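Local coordinates for protein probable aminotransferase (Pseudomonas aeruginosa, PDB 5YKR) that is a probable class-III aminotransferase, a dimeric enzyme of the pyridoxal-phosphate-dependent family that holds its cofactor covalently, at residues V203-L208 / E239-G244. Sequence-based numbering, arbitrary orientation.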
loop_
_atom_site.group_PDB
_atom_site.type_symbol
_atom_site.label_atom_id
_atom_site.label_comp_id
_atom_site.label_asym_id
_atom_site.label_seq_id
_atom_site.Cartn_x
_atom_site.Cartn_y
_atom_site.Cartn_z
ATOM N N VAL A 203 16.322 1.092 -21.111
ATOM C CA VAL A 203 17.738 0.915 -21.363
ATOM C C VAL A 203 18.228 -0.346 -20.679
ATOM O O VAL A 203 17.613 -0.782 -19.701
ATOM C CB VAL A 203 18.499 2.180 -20.835
ATOM C CG1 VAL A 203 19.929 2.167 -21.179
ATOM C CG2 VAL A 203 17.849 3.481 -21.351
ATOM N N GLU A 204 19.303 -0.945 -21.149
ATOM C CA GLU A 204 19.983 -1.991 -20.363
ATOM C C GLU A 204 20.857 -1.316 -19.303
ATOM O O GLU A 204 21.457 -0.241 -19.530
ATOM C CB GLU A 204 20.894 -2.883 -21.223
ATOM C CG GLU A 204 20.183 -3.876 -22.120
ATOM C CD GLU A 204 19.457 -5.002 -21.440
ATOM O OE1 GLU A 204 19.565 -5.227 -20.221
ATOM O OE2 GLU A 204 18.707 -5.692 -22.163
ATOM N N PHE A 205 20.968 -1.986 -18.157
ATOM C CA PHE A 205 21.948 -1.582 -17.108
ATOM C C PHE A 205 23.354 -1.598 -17.700
ATOM O O PHE A 205 23.625 -2.314 -18.689
ATOM C CB PHE A 205 21.824 -2.557 -15.943
ATOM C CG PHE A 205 22.240 -2.062 -14.584
ATOM C CD1 PHE A 205 21.598 -1.024 -13.977
ATOM C CD2 PHE A 205 23.182 -2.794 -13.812
ATOM C CE1 PHE A 205 21.915 -0.634 -12.699
ATOM C CE2 PHE A 205 23.468 -2.428 -12.517
ATOM C CZ PHE A 205 22.847 -1.326 -11.964
ATOM N N ASN A 206 24.263 -0.805 -17.132
ATOM C CA ASN A 206 25.668 -0.828 -17.534
ATOM C C ASN A 206 25.891 -0.411 -18.999
ATOM O O ASN A 206 26.782 -0.942 -19.702
ATOM C CB ASN A 206 26.306 -2.195 -17.224
ATOM C CG ASN A 206 26.467 -2.423 -15.750
ATOM O OD1 ASN A 206 26.732 -1.462 -15.019
ATOM N ND2 ASN A 206 26.349 -3.676 -15.309
ATOM N N ASP A 207 25.055 0.524 -19.467
ATOM C CA ASP A 207 25.165 1.015 -20.853
ATOM C C ASP A 207 24.998 2.541 -20.888
ATOM O O ASP A 207 23.889 3.092 -21.077
ATOM C CB ASP A 207 24.117 0.294 -21.699
ATOM C CG ASP A 207 24.259 0.547 -23.187
ATOM O OD1 ASP A 207 25.015 1.459 -23.612
ATOM O OD2 ASP A 207 23.562 -0.242 -23.914
ATOM N N LEU A 208 26.101 3.226 -20.632
ATOM C CA LEU A 208 26.095 4.644 -20.531
ATOM C C LEU A 208 25.787 5.357 -21.856
ATOM O O LEU A 208 25.127 6.389 -21.855
ATOM C CB LEU A 208 27.403 5.162 -19.921
ATOM C CG LEU A 208 27.619 4.757 -18.452
ATOM C CD1 LEU A 208 29.051 5.045 -18.005
ATOM C CD2 LEU A 208 26.623 5.439 -17.538
ATOM N N GLU A 239 32.332 -1.254 -13.294
ATOM C CA GLU A 239 33.267 -0.205 -12.900
ATOM C C GLU A 239 32.926 1.084 -13.649
ATOM O O GLU A 239 32.787 1.095 -14.894
ATOM C CB GLU A 239 34.702 -0.660 -13.198
ATOM C CG GLU A 239 35.738 0.348 -12.809
ATOM C CD GLU A 239 35.815 0.571 -11.319
ATOM O OE1 GLU A 239 35.453 -0.339 -10.531
ATOM O OE2 GLU A 239 36.271 1.672 -10.947
ATOM N N GLY A 240 32.807 2.165 -12.918
ATOM C CA GLY A 240 32.489 3.471 -13.525
ATOM C C GLY A 240 31.012 3.741 -13.792
ATOM O O GLY A 240 30.648 4.861 -14.161
ATOM N N PHE A 241 30.146 2.738 -13.624
ATOM C CA PHE A 241 28.726 2.932 -14.032
ATOM C C PHE A 241 28.026 3.971 -13.172
ATOM O O PHE A 241 27.399 4.911 -13.668
ATOM C CB PHE A 241 27.948 1.625 -14.030
ATOM C CG PHE A 241 26.494 1.808 -14.354
ATOM C CD1 PHE A 241 26.109 2.149 -15.623
ATOM C CD2 PHE A 241 25.513 1.666 -13.379
ATOM C CE1 PHE A 241 24.772 2.365 -15.932
ATOM C CE2 PHE A 241 24.178 1.871 -13.685
ATOM C CZ PHE A 241 23.808 2.220 -14.978
ATOM N N HIS A 242 28.153 3.823 -11.852
ATOM C CA HIS A 242 27.511 4.818 -10.977
ATOM C C HIS A 242 27.993 6.253 -11.177
ATOM O O HIS A 242 27.204 7.176 -11.137
ATOM C CB HIS A 242 27.550 4.380 -9.498
ATOM C CG HIS A 242 26.416 3.484 -9.154
ATOM N ND1 HIS A 242 25.095 3.904 -9.268
ATOM C CD2 HIS A 242 26.377 2.156 -8.865
ATOM C CE1 HIS A 242 24.300 2.877 -9.003
ATOM N NE2 HIS A 242 25.043 1.809 -8.755
ATOM N N ALA A 243 29.294 6.419 -11.410
ATOM C CA ALA A 243 29.817 7.737 -11.668
ATOM C C ALA A 243 29.219 8.312 -12.949
ATOM O O ALA A 243 28.817 9.460 -12.975
ATOM C CB ALA A 243 31.328 7.692 -11.753
ATOM N N GLY A 244 29.094 7.482 -13.979
ATOM C CA GLY A 244 28.500 7.908 -15.252
ATOM C C GLY A 244 27.022 8.195 -15.152
ATOM O O GLY A 244 26.507 9.152 -15.698
#
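The side-chain amide of Asn-206 is gripped at both ends: ND2 donates to the carbonyl oxygens of Pro-236 and Arg-396, and OD1 accepts the backbone N-H of Ala-238. Held in this way, the amide stands nearly perpendicular to the ring of Phe-241, their planes 85° apart, and OD1 lies over one ring face, 3.3 Å from CG of Phe-241. Asparagine suits the place twice over, because its amide both gives and accepts bonds and because its backbone sits in the left-handed helical region (phi 63°), which asparagine tolerates better than most residues.

Phe-241 opens helix 241-251 and reaches across to the loop between strand 200-203, an outermost strand of the seven-stranded mixed sheet, and helix 208-215. The contact thus joins the starts of two helices at one margin of this sheet, in the large domain of the fold-type I aminotransferases. A chi1 of 176° swings the Phe-241 ring away from its own backbone N and out into the loop, where it turns its edge toward the face of Phe-205, centroids 4.8 Å apart. The two rings come nearest at CE2 of Phe-241 and CE1 of Phe-205, 3.5 Å apart; Phe-162 makes a second edge-to-face pair with Phe-205.

Beside this aromatic pair, the two methyls of Leu-208 lie against the first turn of the helix: CD2 is 3.7 Å from C of Gly-244 and 3.8 Å from CD1 of Phe-241, and CD1 of Leu-208 is 4.0 Å from CA of Gly-244. Having no side chain, Gly-244 lets this methyl come right up to its backbone. One turn earlier, Gly-240 occupies the N-cap position with a positive phi, which glycine adopts easily, and its carbonyl oxygen accepts the N-H of Gly-244.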